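Local coordinates for AP endonuclease, family protein 2 (Mycobacterium smegmatis, PDB 5TNV) that binds magnesium in a xylose isomerase-like TIM barrel and may act as an endonuclease, at residues 28-38 with 66-75; 79-90 with 122-133. One frame throughout, in Å; residues are numbered along the deposited sequence. Where two conformers were deposited one is given.

Contact 1 (28-38 with 66-75) is the buried one: two neighbouring parallel strands of the barrel and the loops that leave their C-terminal ends, near the magnesium site. Contact 2 (79-90 with 122-133) lies farther out, where two helices of the outer layer face each other and part of the surface meets solvent. Backbone bonds and CH-pi packing do the work in the first; in the second, two arginines reach across, one to the neighbouring helix and one to the turn before helix 83-95, with hydrogen bonds, a cation-pi contact and water bridges. Strand 68-70 runs on through its loop into helix 83-95, and the two contacts meet where W75 CH2 packs on F89 CE1, 3.7 Å away.

Contact 1: residues 28-38 with 66-75; sequences PIAANMLGFGN and FDHIDPTDAW
Two backbone hydrogen bonds join strand 29-32 to strand 68-70 in parallel, A31 N to H68 O and D70 N to A31 O, and M33 N to D70 O continues the pattern at the next residue.

CH-pi contacts over ring faces do most of the apolar packing. A31 CB sits over the centre of the F66 ring, 3.6 Å from F66 CE1, while I29 O comes to its edge. P28 CB covers a face of the H68 imidazole, whose ND1 shares a water with I29 N. Bends at chi2 and chi3 (-66° and -76°) curl M33 CE over the W75 six-membered ring, 3.7 Å from W75 CH2; M33 SD stands farther off above that face, a Met-aromatic contact. M33 CG meets I69 CD1 at 4.1 Å.

Polar side chains shape the loops. N32 OD1 accepts from L34 N at 2.9 Å in an Asx turn, and the T72 side chain crosses that of N32 at about a right angle, bringing T72 CG2 3.1 Å from N32 OD1. The side chain of N32 is about 6 Å from the magnesium. D70 OD1 takes T72 N in a second Asx turn, its other oxygen held by S102 and S104. T72 OG1 accepts from A74 N, an ST turn.

Helix 51-63 makes the crossover of this beta-alpha-beta unit and packs on A31 and F66; strands 297-299 and 99-104 flank the pair.

Contact 2: residues 79-90 with 122-133; sequences AALSDSRIEEFR and DAHRLIDLAPSF
Two helices of the outer layer of the TIM barrel, 83-95 and 116-133, face each other here, and R90 of the first grips S132 of the second. R90 NH1 and R90 NH2 both donate to S132 OG, R90 NH1 from 3.0 Å, with the oxygen close to the guanidinium plane. S132 OG in turn donates to L129 O, 2.7 Å away and in the carbonyl plane on a lone pair, which fixes the hydroxyl for the arginine. R90 NH1 also rides over the centre of the F133 ring, 3.5 Å from F133 CE1, in a cation-pi contact whose two planes are 33° apart. A bend at chi3 (-53°) turns the guanidinium out of the line of its chain, and E87 holds NE through a salt bridge, R90 NE to E87 OE1. The F133 ring meets the edge of F89, with F133 CE1 near the F89 ring plane and 4.0 Å from F89 CE2.

The segment axes are 12.6 Å apart at their closest, so side chains span the gap between these successive barrel helices: I86 CD1 reaches L129 CD2. Strand 99-104, which precedes helix 116-133, lies on the barrel side, with I100 touching F89 and F133.

At the other end R125, bent at chi3, crosses to the turn before helix 83-95. R125 NE donates to A79 O over 2.9 Å, on a lone pair of the carbonyl, though the bond is bent at 139°. Two waters in the guanidinium plane carry R125 NH2 on to L81 O and to D83 OD1. Next to this polar bridge, A79 CB rests on L126 CD2 at 4.0 Å.

Contact 1: residues 28-38 with 66-75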
# COMPACT_ATOMS: atom_id res chain seq x y z
N PRO A 28 16.13 -0.62 20.17
CA PRO A 28 16.67 0.04 18.98
C PRO A 28 15.99 -0.44 17.69
O PRO A 28 15.93 -1.63 17.46
CB PRO A 28 18.17 -0.28 19.04
CG PRO A 28 18.43 -0.51 20.48
CD PRO A 28 17.22 -1.31 20.89
N ILE A 29 15.56 0.55 16.91
CA ILE A 29 14.90 0.30 15.61
C ILE A 29 15.65 1.17 14.61
O ILE A 29 15.33 2.37 14.45
CB ILE A 29 13.40 0.55 15.64
CG1 ILE A 29 12.67 -0.28 16.73
CG2 ILE A 29 12.82 0.28 14.28
CD1 ILE A 29 11.31 0.32 17.08
N ALA A 30 16.65 0.63 13.96
CA ALA A 30 17.57 1.44 13.18
C ALA A 30 17.15 1.66 11.75
O ALA A 30 16.62 0.76 11.11
CB ALA A 30 18.94 0.77 13.14
N ALA A 31 17.40 2.86 11.23
CA ALA A 31 17.31 3.11 9.79
C ALA A 31 18.54 2.58 9.09
O ALA A 31 19.68 3.03 9.37
CB ALA A 31 17.17 4.59 9.49
N ASN A 32 18.39 1.67 8.16
CA ASN A 32 19.51 1.21 7.33
C ASN A 32 19.88 2.30 6.35
O ASN A 32 18.99 2.80 5.68
CB ASN A 32 19.07 -0.06 6.60
CG ASN A 32 20.15 -0.79 5.85
OD1 ASN A 32 20.65 -0.21 4.88
ND2 ASN A 32 20.53 -1.98 6.24
N MET A 33 21.17 2.69 6.25
CA MET A 33 21.61 3.80 5.41
C MET A 33 21.97 3.42 3.97
O MET A 33 22.38 4.29 3.21
CB MET A 33 22.82 4.48 6.07
CG MET A 33 22.48 5.07 7.45
SD MET A 33 21.31 6.45 7.42
CE MET A 33 22.37 7.77 6.84
N LEU A 34 21.78 2.16 3.57
CA LEU A 34 22.27 1.75 2.25
C LEU A 34 21.56 2.56 1.15
O LEU A 34 22.19 2.78 0.09
CB LEU A 34 22.22 0.28 2.06
CG LEU A 34 21.06 -0.47 1.73
CD1 LEU A 34 20.69 -0.41 0.25
CD2 LEU A 34 21.38 -1.95 1.94
N GLY A 35 20.32 3.01 1.33
CA GLY A 35 19.66 3.74 0.30
C GLY A 35 20.30 5.04 -0.06
O GLY A 35 20.01 5.58 -1.16
N PHE A 36 21.15 5.60 0.79
CA PHE A 36 21.90 6.80 0.42
C PHE A 36 23.02 6.50 -0.56
O PHE A 36 23.50 7.42 -1.23
CB PHE A 36 22.46 7.50 1.66
CG PHE A 36 21.39 8.19 2.49
CD1 PHE A 36 20.87 9.41 2.12
CD2 PHE A 36 20.89 7.62 3.63
CE1 PHE A 36 19.86 10.04 2.87
CE2 PHE A 36 19.88 8.21 4.39
CZ PHE A 36 19.37 9.46 4.01
N GLY A 37 23.47 5.26 -0.60
CA GLY A 37 24.61 4.90 -1.43
C GLY A 37 25.88 5.60 -0.97
O GLY A 37 25.96 6.21 0.10
N ASN A 38 26.90 5.50 -1.81
CA ASN A 38 28.22 6.05 -1.45
C ASN A 38 28.75 7.11 -2.38
O ASN A 38 29.95 7.41 -2.35
CB ASN A 38 29.20 4.93 -1.16
CG ASN A 38 29.55 4.11 -2.33
OD1 ASN A 38 29.27 4.47 -3.48
ND2 ASN A 38 30.20 3.00 -2.02
N PHE A 66 13.61 8.63 13.56
CA PHE A 66 14.55 7.64 14.07
C PHE A 66 15.42 8.20 15.19
O PHE A 66 15.78 9.37 15.20
CB PHE A 66 15.49 7.19 12.95
CG PHE A 66 14.82 6.25 11.97
CD1 PHE A 66 14.82 4.88 12.26
CD2 PHE A 66 14.22 6.68 10.81
CE1 PHE A 66 14.19 3.97 11.41
CE2 PHE A 66 13.59 5.78 9.96
CZ PHE A 66 13.56 4.46 10.28
N ASP A 67 15.77 7.31 16.12
CA ASP A 67 16.82 7.50 17.11
C ASP A 67 18.11 6.77 16.73
O ASP A 67 19.18 7.17 17.18
CB ASP A 67 16.37 6.97 18.47
CG ASP A 67 15.24 7.75 19.07
OD1 ASP A 67 15.29 8.95 19.09
OD2 ASP A 67 14.31 7.13 19.60
N HIS A 68 18.01 5.70 15.95
CA HIS A 68 19.13 4.86 15.62
C HIS A 68 19.26 4.68 14.11
O HIS A 68 18.25 4.69 13.37
CB HIS A 68 19.03 3.48 16.28
CG HIS A 68 19.19 3.54 17.75
ND1 HIS A 68 18.14 3.66 18.62
CD2 HIS A 68 20.35 3.50 18.47
CE1 HIS A 68 18.62 3.70 19.85
NE2 HIS A 68 19.94 3.61 19.81
N ILE A 69 20.50 4.44 13.66
CA ILE A 69 20.84 4.07 12.31
C ILE A 69 21.73 2.84 12.33
O ILE A 69 22.37 2.50 13.34
CB ILE A 69 21.52 5.21 11.52
CG1 ILE A 69 22.93 5.46 12.04
CG2 ILE A 69 20.67 6.45 11.49
CD1 ILE A 69 23.84 6.22 11.12
N ASP A 70 21.80 2.22 11.17
CA ASP A 70 22.78 1.20 10.81
C ASP A 70 23.46 1.76 9.57
O ASP A 70 22.84 1.89 8.54
CB ASP A 70 22.15 -0.14 10.58
CG ASP A 70 23.13 -1.25 10.22
OD1 ASP A 70 24.12 -0.98 9.50
OD2 ASP A 70 22.87 -2.41 10.68
N PRO A 71 24.76 2.17 9.69
CA PRO A 71 25.40 2.84 8.54
C PRO A 71 25.65 1.89 7.37
O PRO A 71 25.97 2.39 6.28
CB PRO A 71 26.72 3.31 9.14
CG PRO A 71 27.03 2.27 10.18
CD PRO A 71 25.68 1.99 10.82
N THR A 72 25.56 0.60 7.59
CA THR A 72 26.00 -0.41 6.60
C THR A 72 27.47 -0.21 6.31
O THR A 72 28.18 0.46 7.08
CB THR A 72 25.10 -0.51 5.36
OG1 THR A 72 25.39 0.54 4.40
CG2 THR A 72 23.64 -0.49 5.71
N ASP A 73 27.97 -0.80 5.22
CA ASP A 73 29.25 -0.51 4.61
C ASP A 73 29.06 0.04 3.22
O ASP A 73 30.07 0.22 2.48
CB ASP A 73 30.17 -1.74 4.57
CG ASP A 73 29.64 -2.86 3.75
OD1 ASP A 73 28.54 -2.73 3.22
OD2 ASP A 73 30.31 -3.92 3.63
N ALA A 74 27.84 0.42 2.82
CA ALA A 74 27.53 0.91 1.47
C ALA A 74 27.33 2.43 1.42
O ALA A 74 27.00 2.96 0.35
CB ALA A 74 26.28 0.17 0.99
N TRP A 75 27.53 3.09 2.54
CA TRP A 75 27.40 4.54 2.72
C TRP A 75 28.79 5.02 3.15
O TRP A 75 29.80 4.69 2.48
CB TRP A 75 26.21 4.86 3.62
CG TRP A 75 26.03 6.30 3.98
CD1 TRP A 75 25.87 7.35 3.13
CD2 TRP A 75 26.00 6.84 5.29
NE1 TRP A 75 25.75 8.52 3.83
CE2 TRP A 75 25.83 8.24 5.16
CE3 TRP A 75 26.10 6.32 6.59
CZ2 TRP A 75 25.77 9.09 6.27
CZ3 TRP A 75 26.05 7.15 7.68
CH2 TRP A 75 25.88 8.53 7.51
O HOH W 1 15.49 3.20 18.12
O HOH W 2 14.97 4.59 15.92
O HOH W 3 30.74 2.56 1.04

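Contact 2: residues 79-90 with 122-133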
# COMPACT_ATOMS: atom_id res chain seq x y z
N ALA A 79 35.07 1.45 8.28
CA ALA A 79 36.29 0.67 8.38
C ALA A 79 37.46 1.32 7.65
O ALA A 79 38.60 1.01 7.93
CB ALA A 79 36.02 -0.75 7.88
N ALA A 80 37.18 2.16 6.67
CA ALA A 80 38.19 2.79 5.82
C ALA A 80 38.60 4.17 6.29
O ALA A 80 39.62 4.66 5.84
CB ALA A 80 37.69 2.89 4.38
N LEU A 81 37.83 4.82 7.13
CA LEU A 81 38.17 6.17 7.58
C LEU A 81 39.34 6.19 8.50
O LEU A 81 39.57 5.28 9.31
CB LEU A 81 36.97 6.82 8.29
CG LEU A 81 35.74 7.16 7.45
CD1 LEU A 81 34.71 7.82 8.36
CD2 LEU A 81 36.06 8.04 6.26
N SER A 82 40.10 7.30 8.44
CA SER A 82 41.09 7.54 9.44
C SER A 82 40.41 7.74 10.78
O SER A 82 39.23 8.06 10.89
CB SER A 82 41.86 8.81 9.13
OG SER A 82 41.02 9.96 9.23
N ASP A 83 41.22 7.58 11.85
CA ASP A 83 40.65 7.78 13.19
C ASP A 83 40.11 9.20 13.38
O ASP A 83 39.08 9.39 14.03
CB ASP A 83 41.70 7.46 14.24
CG ASP A 83 42.17 6.04 14.23
OD1 ASP A 83 41.52 5.12 13.71
OD2 ASP A 83 43.24 5.80 14.85
N SER A 84 40.81 10.19 12.80
CA SER A 84 40.34 11.57 12.93
C SER A 84 39.06 11.77 12.15
O SER A 84 38.16 12.47 12.63
CB SER A 84 41.43 12.55 12.53
OG SER A 84 41.74 12.38 11.15
N ARG A 85 38.87 11.16 10.99
CA ARG A 85 37.61 11.24 10.26
C ARG A 85 36.50 10.49 10.97
O ARG A 85 35.35 10.92 10.92
CB ARG A 85 37.81 10.80 8.81
CG ARG A 85 38.59 11.82 8.00
CD ARG A 85 37.72 12.94 7.52
NE ARG A 85 36.98 12.56 6.35
CZ ARG A 85 35.99 13.24 5.78
NH1 ARG A 85 35.50 14.31 6.34
NH2 ARG A 85 35.48 12.81 4.63
N ILE A 86 36.81 9.39 11.68
CA ILE A 86 35.84 8.72 12.56
C ILE A 86 35.32 9.71 13.58
O ILE A 86 34.12 9.75 13.85
CB ILE A 86 36.41 7.45 13.20
CG1 ILE A 86 36.54 6.33 12.17
CG2 ILE A 86 35.61 7.02 14.44
CD1 ILE A 86 35.27 5.71 11.68
N GLU A 87 36.20 10.50 14.21
CA GLU A 87 35.73 11.45 15.19
C GLU A 87 34.92 12.59 14.56
O GLU A 87 33.94 13.02 15.19
CB GLU A 87 36.89 11.96 16.08
CG GLU A 87 37.55 10.92 16.96
CD GLU A 87 36.56 10.14 17.83
OE1 GLU A 87 35.61 10.80 18.33
OE2 GLU A 87 36.73 8.90 17.98
N GLU A 88 35.22 13.02 13.34
CA GLU A 88 34.40 13.96 12.63
C GLU A 88 32.97 13.40 12.47
O GLU A 88 31.96 14.08 12.67
CB GLU A 88 34.96 14.33 11.28
CG GLU A 88 36.16 15.14 11.15
CD GLU A 88 36.60 15.59 9.79
OE1 GLU A 88 35.83 15.46 8.92
OE2 GLU A 88 37.77 16.09 9.67
N PHE A 89 32.92 12.13 12.05
CA PHE A 89 31.66 11.43 11.87
C PHE A 89 30.89 11.32 13.18
O PHE A 89 29.69 11.57 13.23
CB PHE A 89 31.98 10.04 11.28
CG PHE A 89 30.73 9.20 11.09
CD1 PHE A 89 29.98 9.26 9.93
CD2 PHE A 89 30.31 8.33 12.06
CE1 PHE A 89 28.84 8.46 9.78
CE2 PHE A 89 29.17 7.57 11.98
CZ PHE A 89 28.41 7.66 10.81
N ARG A 90 31.58 10.92 14.25
CA ARG A 90 30.96 10.75 15.55
C ARG A 90 30.28 12.04 15.99
O ARG A 90 29.17 12.05 16.57
CB ARG A 90 31.95 10.28 16.60
CG ARG A 90 31.34 9.62 17.82
CD ARG A 90 32.41 9.25 18.81
NE ARG A 90 33.55 8.42 18.34
CZ ARG A 90 33.47 7.10 18.20
NH1 ARG A 90 32.37 6.41 18.37
NH2 ARG A 90 34.50 6.40 17.81
N ASP A 122 37.95 -6.06 7.27
CA ASP A 122 37.01 -4.97 7.52
C ASP A 122 35.99 -5.36 8.56
O ASP A 122 35.60 -4.53 9.40
CB ASP A 122 36.37 -4.53 6.19
CG ASP A 122 37.31 -3.79 5.28
OD1 ASP A 122 38.36 -3.30 5.73
OD2 ASP A 122 36.96 -3.69 4.08
N ALA A 123 35.50 -6.60 8.55
CA ALA A 123 34.56 -7.07 9.57
C ALA A 123 35.20 -6.96 10.97
O ALA A 123 34.56 -6.49 11.91
CB ALA A 123 34.09 -8.44 9.26
N HIS A 124 36.46 -7.40 11.09
CA HIS A 124 37.15 -7.24 12.38
C HIS A 124 37.25 -5.78 12.80
O HIS A 124 37.05 -5.44 13.98
CB HIS A 124 38.54 -7.88 12.29
CG HIS A 124 38.58 -9.34 12.45
ND1 HIS A 124 38.25 -9.95 13.64
CD2 HIS A 124 39.01 -10.31 11.57
CE1 HIS A 124 38.45 -11.26 13.48
NE2 HIS A 124 38.91 -11.49 12.26
N ARG A 125 37.56 -4.89 11.84
CA ARG A 125 37.63 -3.46 12.16
C ARG A 125 36.28 -2.95 12.68
O ARG A 125 36.22 -2.16 13.64
CB ARG A 125 38.11 -2.67 10.98
CG ARG A 125 39.55 -2.79 10.63
CD ARG A 125 40.06 -1.85 9.55
NE ARG A 125 39.94 -0.49 10.01
CZ ARG A 125 40.75 0.14 10.86
NH1 ARG A 125 41.79 -0.55 11.33
NH2 ARG A 125 40.50 1.41 11.20
N LEU A 126 35.20 -3.38 12.02
CA LEU A 126 33.85 -2.97 12.45
C LEU A 126 33.51 -3.51 13.84
O LEU A 126 32.85 -2.82 14.63
CB LEU A 126 32.82 -3.34 11.42
CG LEU A 126 32.95 -2.65 10.07
CD1 LEU A 126 31.95 -3.22 9.07
CD2 LEU A 126 32.73 -1.15 10.18
N ILE A 127 33.96 -4.72 14.18
CA ILE A 127 33.78 -5.26 15.52
C ILE A 127 34.51 -4.42 16.55
O ILE A 127 33.99 -4.25 17.65
CB ILE A 127 34.15 -6.75 15.55
CG1 ILE A 127 33.16 -7.59 14.73
CG2 ILE A 127 34.28 -7.26 16.98
CD1 ILE A 127 33.57 -9.02 14.48
N ASP A 128 35.69 -3.89 16.24
CA ASP A 128 36.33 -2.95 17.14
C ASP A 128 35.67 -1.60 17.22
O ASP A 128 35.62 -1.02 18.30
CB ASP A 128 37.84 -2.78 16.76
CG ASP A 128 38.64 -3.96 17.27
OD1 ASP A 128 38.31 -4.61 18.29
OD2 ASP A 128 39.66 -4.25 16.61
N LEU A 129 35.11 -1.10 16.12
CA LEU A 129 34.43 0.18 16.13
C LEU A 129 33.09 0.15 16.84
O LEU A 129 32.67 1.14 17.49
CB LEU A 129 34.23 0.72 14.68
CG LEU A 129 35.53 1.25 14.06
CD1 LEU A 129 35.43 1.31 12.55
CD2 LEU A 129 35.84 2.62 14.63
N ALA A 130 32.37 -0.96 16.70
CA ALA A 130 30.98 -1.03 17.18
C ALA A 130 30.81 -0.62 18.61
O ALA A 130 29.93 0.19 18.93
CB ALA A 130 30.43 -2.41 16.86
N PRO A 131 31.56 -1.13 19.60
CA PRO A 131 31.29 -0.75 20.97
C PRO A 131 31.47 0.76 21.22
O PRO A 131 30.81 1.28 22.12
CB PRO A 131 32.34 -1.52 21.81
CG PRO A 131 32.80 -2.63 20.94
CD PRO A 131 32.66 -2.12 19.53
N SER A 132 32.34 1.41 20.47
CA SER A 132 32.54 2.83 20.69
C SER A 132 31.27 3.64 20.40
O SER A 132 31.15 4.73 20.95
CB SER A 132 33.70 3.38 19.87
OG SER A 132 33.35 3.59 18.50
N PHE A 133 30.39 3.13 19.57
CA PHE A 133 29.12 3.77 19.24
C PHE A 133 27.98 3.27 20.09
O PHE A 133 26.87 3.78 19.99
CB PHE A 133 28.80 3.52 17.76
CG PHE A 133 29.70 4.26 16.78
CD1 PHE A 133 29.43 5.59 16.50
CD2 PHE A 133 30.78 3.68 16.18
CE1 PHE A 133 30.22 6.27 15.61
CE2 PHE A 133 31.59 4.37 15.30
CZ PHE A 133 31.31 5.69 15.03
O HOH W 4 38.41 3.20 10.67
O HOH W 5 42.42 2.84 12.94